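Local coordinates for protein-tyrosine-phosphatase (Chaetomium thermophilum var. thermophilum DSM 1495, PDB 5M43) that probably removes phosphate from phosphotyrosine and phosphoserine or phosphothreonine residues through its dual-specificity phosphatase domain, and belongs to the Yvh1 proteins linked to ribosome assembly, at residues 115-119 and 120-124; 165-168 and 169-173. All blocks are in the same frame, centred on the assembly; numbering follows the deposited sequence.

Overall arrangement
Both interactions lie at the C-terminal ends of helices in the helical part of the phosphatase domain: interaction 1 closes helix 109-121, and interaction 2 closes helix 157-168 and starts the last modelled stretch of chain. Their centres are 10 Å apart, and they touch directly. Trp166 NE1 lies 3.1 Å from Ala116 O, a probable hydrogen bond between the two helices. Trp120 also packs against the chain after helix 157-168, its CD1 3.2 Å from Cys171 O and its NE1 3.7 Å from Ala173 CB. Further along, Pro123 O is 3.6 Å from Trp167 CH2. The nitrate at interaction 1, probably from the crystallisation liquor, is bound by backbone after the helix.

Interaction 1 (115-119 and 120-124); sequences IAYLL and WKYPY. With NO3 (nitrate ion), chain C.
Tyr117 and Lys121, one helical turn apart, run side by side and point the same way. Lys121 has CG anti to its backbone N (chi1 -178°) and stays extended beyond it, which carries CD to 3.0 Å from Tyr117 OH while CB sits above one face of the phenol, toward the rim. A water joins the two polar ends, 2.9 Å from Tyr117 OH and accepting from Lys121 NZ. The ammonium has its salt bridge with Asp10, whose carboxylate also takes a hydrogen bond from Tyr122 OH and a weak one from Tyr117 OH; this probably favours a charged lysine.

Among the apolar contacts, the Trp120 indole meets the Tyr117 ring obliquely, CZ3 lying 4.1 Å from Tyr117 CE1. Leu118 CD2 reaches Tyr122 CD1 at 4.0 Å, and Lys121 CG sits over the centre of the Tyr122 ring. All this happens in the last turns of helix 109-121, which in the cysteine-dependent phosphatase fold follows the phosphate-binding loop; its side chains pack on helices 71-83, 135-147 and 157-168.

The backbone carries the helix to its end. Trp120 N, Lys121 N and Tyr122 N bond in turn to the carbonyls of Ala116, Tyr117 and Leu118, the middle one, Lys121 N to Tyr117 O, at 2.8 Å. Tyr122 is the first residue to leave helical angles. Beyond it, Tyr124 N donates to O1 of a nitrate ion at 2.9 Å (N-H...O 155°), and Arg125 N binds the same ion. Nitrate O2 lies at the edge of the Tyr122 ring, in its plane, 3.9 Å from Tyr122 CD2, and Pro123 CD comes within 3.2 Å of O1.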
loop_
_atom_site.group_PDB
_atom_site.type_symbol
_atom_site.label_atom_id
_atom_site.label_comp_id
_atom_site.label_asym_id
_atom_site.label_seq_id
_atom_site.Cartn_x
_atom_site.Cartn_y
_atom_site.Cartn_z
ATOM N N ILE A 115 4.291 2.049 1.467
ATOM C CA ILE A 115 5.243 2.854 2.211
ATOM C C ILE A 115 4.530 4.041 2.865
ATOM O O ILE A 115 4.824 4.399 4.008
ATOM C CB ILE A 115 6.400 3.291 1.302
ATOM C CG1 ILE A 115 7.267 2.059 0.950
ATOM C CG2 ILE A 115 7.200 4.436 1.966
ATOM C CD1 ILE A 115 8.313 2.513 -0.081
ATOM N N ALA A 116 3.615 4.704 2.129
ATOM C CA ALA A 116 2.901 5.829 2.734
ATOM C C ALA A 116 2.168 5.410 4.000
ATOM O O ALA A 116 2.138 6.162 4.982
ATOM C CB ALA A 116 1.901 6.415 1.735
ATOM N N TYR A 117 1.549 4.227 3.966
ATOM C CA TYR A 117 0.865 3.719 5.147
ATOM C C TYR A 117 1.864 3.409 6.255
ATOM O O TYR A 117 1.633 3.772 7.425
ATOM C CB TYR A 117 0.056 2.493 4.728
ATOM C CG TYR A 117 -0.389 1.670 5.936
ATOM C CD1 TYR A 117 -1.495 1.998 6.656
ATOM C CD2 TYR A 117 0.341 0.548 6.309
ATOM C CE1 TYR A 117 -1.868 1.233 7.780
ATOM C CE2 TYR A 117 -0.018 -0.256 7.388
ATOM C CZ TYR A 117 -1.167 0.068 8.098
ATOM O OH TYR A 117 -1.529 -0.660 9.219
ATOM N N LEU A 118 2.995 2.751 5.907
ATOM C CA LEU A 118 3.966 2.380 6.945
ATOM C C LEU A 118 4.572 3.614 7.615
ATOM O O LEU A 118 4.795 3.632 8.835
ATOM C CB LEU A 118 5.093 1.516 6.368
ATOM C CG LEU A 118 4.723 0.135 5.818
ATOM C CD1 LEU A 118 5.982 -0.484 5.171
ATOM C CD2 LEU A 118 4.288 -0.719 7.053
ATOM N N LEU A 119 4.894 4.656 6.829
ATOM C CA LEU A 119 5.431 5.890 7.404
ATOM C C LEU A 119 4.417 6.573 8.316
ATOM O O LEU A 119 4.768 7.164 9.347
ATOM C CB LEU A 119 5.810 6.876 6.271
ATOM C CG LEU A 119 6.978 6.348 5.426
ATOM C CD1 LEU A 119 7.131 7.343 4.222
ATOM C CD2 LEU A 119 8.255 6.308 6.238
ATOM N N TRP A 120 3.144 6.480 7.942
ATOM C CA TRP A 120 2.080 7.117 8.726
ATOM C C TRP A 120 1.807 6.342 10.009
ATOM O O TRP A 120 1.553 6.940 11.068
ATOM C CB TRP A 120 0.816 7.162 7.858
ATOM C CG TRP A 120 -0.393 7.537 8.626
ATOM C CD1 TRP A 120 -0.791 8.808 8.972
ATOM C CD2 TRP A 120 -1.393 6.632 9.167
ATOM N NE1 TRP A 120 -1.954 8.748 9.747
ATOM C CE2 TRP A 120 -2.346 7.420 9.846
ATOM C CE3 TRP A 120 -1.569 5.239 9.141
ATOM C CZ2 TRP A 120 -3.462 6.862 10.463
ATOM C CZ3 TRP A 120 -2.680 4.691 9.774
ATOM C CH2 TRP A 120 -3.602 5.497 10.461
ATOM N N LYS A 121 1.836 5.031 9.915
ATOM C CA LYS A 121 1.483 4.207 11.087
ATOM C C LYS A 121 2.663 3.972 12.028
ATOM O O LYS A 121 2.474 3.971 13.258
ATOM C CB LYS A 121 0.876 2.891 10.639
ATOM C CG LYS A 121 0.462 2.035 11.903
ATOM C CD LYS A 121 -0.367 0.968 11.458
ATOM C CE LYS A 121 -0.854 0.212 12.731
ATOM N NZ LYS A 121 -1.687 -0.980 12.355
ATOM N N TYR A 122 3.876 3.813 11.498
ATOM C CA TYR A 122 5.058 3.487 12.304
ATOM C C TYR A 122 6.215 4.482 12.129
ATOM O O TYR A 122 7.360 4.094 11.841
ATOM C CB TYR A 122 5.524 2.078 11.980
ATOM C CG TYR A 122 4.467 1.012 12.025
ATOM C CD1 TYR A 122 3.935 0.503 10.842
ATOM C CD2 TYR A 122 4.018 0.503 13.237
ATOM C CE1 TYR A 122 2.973 -0.507 10.853
ATOM C CE2 TYR A 122 3.062 -0.496 13.258
ATOM C CZ TYR A 122 2.542 -0.990 12.068
ATOM O OH TYR A 122 1.613 -2.009 12.139
ATOM N N PRO A 123 5.970 5.764 12.383
ATOM C CA PRO A 123 7.037 6.747 12.175
ATOM C C PRO A 123 8.282 6.484 13.009
ATOM O O PRO A 123 9.389 6.748 12.536
ATOM C CB PRO A 123 6.359 8.082 12.563
ATOM C CG PRO A 123 5.170 7.683 13.444
ATOM C CD PRO A 123 4.703 6.387 12.834
ATOM N N TYR A 124 8.148 6.014 14.261
ATOM C CA TYR A 124 9.355 5.785 15.046
ATOM C C TYR A 124 10.185 4.628 14.522
ATOM O O TYR A 124 11.411 4.624 14.703
ATOM C CB TYR A 124 9.000 5.539 16.499
ATOM C CG TYR A 124 8.443 6.761 17.160
ATOM C CD1 TYR A 124 9.272 7.764 17.606
ATOM C CD2 TYR A 124 7.070 6.926 17.292
ATOM C CE1 TYR A 124 8.760 8.889 18.198
ATOM C CE2 TYR A 124 6.543 8.038 17.901
ATOM C CZ TYR A 124 7.387 9.026 18.346
ATOM O OH TYR A 124 6.865 10.155 18.990
HETATM N N NO3 C . 6.117 3.486 15.514
HETATM O O1 NO3 C . 5.798 4.666 15.342
HETATM O O2 NO3 C . 5.333 2.716 16.123
HETATM O O3 NO3 C . 7.214 3.057 15.070
HETATM O O HOH W 1 -3.956 -0.271 10.674
#

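Interaction 2 (165-168 and 169-173); sequences MWWD and MGCPA
A Schellman motif ends helix 157-168, the last helix of the phosphatase domain as modelled, and folds the following chain back over the Trp166 indole. Cys171 N reaches back to Trp166 O at 2.9 Å, and inside that bond Gly170 N donates to Trp167 O. Gly170 has positive phi (80°), a conformation that glycine adopts readily at the end of a helix. One step earlier, Met169 N bonds to Met165 O and only weakly to Trp166 O, while Met169 CG lies 3.3 Å from Met165 O.

The turn leaves Cys171 lying on one face of Trp166. Its CA stands 3.6 Å from the centroid of the six-membered ring of Trp166, a CH-pi contact only 12° off the normal. Cys171 SG sits over the five-membered ring, 3.8 Å from that centroid, in a sulfur-aromatic contact; it meets Trp167 more obliquely. A Trp166 chi1 of 178° turns CG away from the backbone N and lays the indole under the returning chain, where the probable bond from NE1 to Ala116 O would help fix the ring's rotation. Leu68, Leu71, Pro72 and Val75 pack around the same indole. At the far end of the ring, Pro172 CD presses on Trp166 CZ3 at 3.5 Å, and Ala173 CB lies 4.2 Å from Trp166 CH2.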
loop_
_atom_site.group_PDB
_atom_site.type_symbol
_atom_site.label_atom_id
_atom_site.label_comp_id
_atom_site.label_asym_id
_atom_site.label_seq_id
_atom_site.Cartn_x
_atom_site.Cartn_y
_atom_site.Cartn_z
ATOM N N MET A 165 8.035 14.133 0.450
ATOM C CA MET A 165 7.076 15.211 0.764
ATOM C C MET A 165 6.052 14.759 1.797
ATOM O O MET A 165 5.751 15.486 2.749
ATOM C CB MET A 165 6.330 15.663 -0.500
ATOM C CG MET A 165 7.201 15.922 -1.666
ATOM S SD MET A 165 6.311 16.716 -3.024
ATOM C CE MET A 165 5.456 15.618 -3.995
ATOM N N TRP A 166 5.486 13.570 1.596
ATOM C CA TRP A 166 4.514 12.993 2.545
ATOM C C TRP A 166 5.049 12.986 3.979
ATOM O O TRP A 166 4.393 13.487 4.918
ATOM C CB TRP A 166 4.207 11.583 2.044
ATOM C CG TRP A 166 3.255 10.755 2.906
ATOM C CD1 TRP A 166 3.520 9.549 3.513
ATOM C CD2 TRP A 166 1.883 11.070 3.196
ATOM N NE1 TRP A 166 2.396 9.113 4.181
ATOM C CE2 TRP A 166 1.374 9.995 3.976
ATOM C CE3 TRP A 166 1.032 12.135 2.836
ATOM C CZ2 TRP A 166 0.072 9.955 4.421
ATOM C CZ3 TRP A 166 -0.265 12.099 3.270
ATOM C CH2 TRP A 166 -0.736 11.001 4.064
ATOM N N TRP A 167 6.266 12.482 4.157
ATOM C CA TRP A 167 6.917 12.476 5.479
ATOM C C TRP A 167 7.082 13.884 6.027
ATOM O O TRP A 167 6.760 14.180 7.196
ATOM C CB TRP A 167 8.294 11.821 5.351
ATOM C CG TRP A 167 9.107 11.744 6.634
ATOM C CD1 TRP A 167 10.139 12.542 7.005
ATOM C CD2 TRP A 167 8.977 10.750 7.670
ATOM N NE1 TRP A 167 10.664 12.130 8.200
ATOM C CE2 TRP A 167 9.982 11.017 8.626
ATOM C CE3 TRP A 167 8.101 9.683 7.888
ATOM C CZ2 TRP A 167 10.121 10.251 9.804
ATOM C CZ3 TRP A 167 8.278 8.896 9.017
ATOM C CH2 TRP A 167 9.254 9.220 9.983
ATOM N N ASP A 168 7.648 14.777 5.215
ATOM C CA ASP A 168 7.886 16.131 5.693
ATOM C C ASP A 168 6.592 16.919 5.983
ATOM O O ASP A 168 6.639 17.889 6.747
ATOM C CB ASP A 168 8.748 16.910 4.683
ATOM C CG ASP A 168 10.254 16.574 4.760
ATOM O OD1 ASP A 168 10.693 15.995 5.784
ATOM O OD2 ASP A 168 10.989 16.915 3.795
ATOM N N MET A 169 5.466 16.567 5.372
ATOM C CA MET A 169 4.166 17.127 5.697
ATOM C C MET A 169 3.562 16.480 6.939
ATOM O O MET A 169 2.487 16.911 7.387
ATOM C CB MET A 169 3.196 17.024 4.493
ATOM C CG MET A 169 3.595 17.918 3.257
ATOM S SD MET A 169 2.650 17.424 1.797
ATOM C CE MET A 169 1.150 18.443 2.032
ATOM N N GLY A 170 4.273 15.555 7.546
ATOM C CA GLY A 170 3.738 14.890 8.741
ATOM C C GLY A 170 2.741 13.782 8.461
ATOM O O GLY A 170 1.981 13.401 9.367
ATOM N N CYS A 171 2.727 13.234 7.242
ATOM C CA CYS A 171 1.826 12.159 6.838
ATOM C C CYS A 171 0.363 12.493 7.156
ATOM O O CYS A 171 -0.290 11.754 7.907
ATOM C CB CYS A 171 2.218 10.815 7.452
ATOM S SG CYS A 171 3.927 10.303 7.049
ATOM N N PRO A 172 -0.172 13.541 6.604
ATOM C CA PRO A 172 -1.513 13.982 7.042
ATOM C C PRO A 172 -2.609 13.140 6.394
ATOM O O PRO A 172 -3.076 13.477 5.305
ATOM C CB PRO A 172 -1.572 15.444 6.588
ATOM C CG PRO A 172 -0.670 15.474 5.357
ATOM C CD PRO A 172 0.464 14.544 5.705
ATOM N N ALA A 173 -3.016 12.013 7.020
ATOM C CA ALA A 173 -4.069 11.177 6.439
ATOM C C ALA A 173 -5.484 11.545 6.912
ATOM O O ALA A 173 -6.462 11.014 6.369
ATOM C CB ALA A 173 -3.767 9.699 6.706
#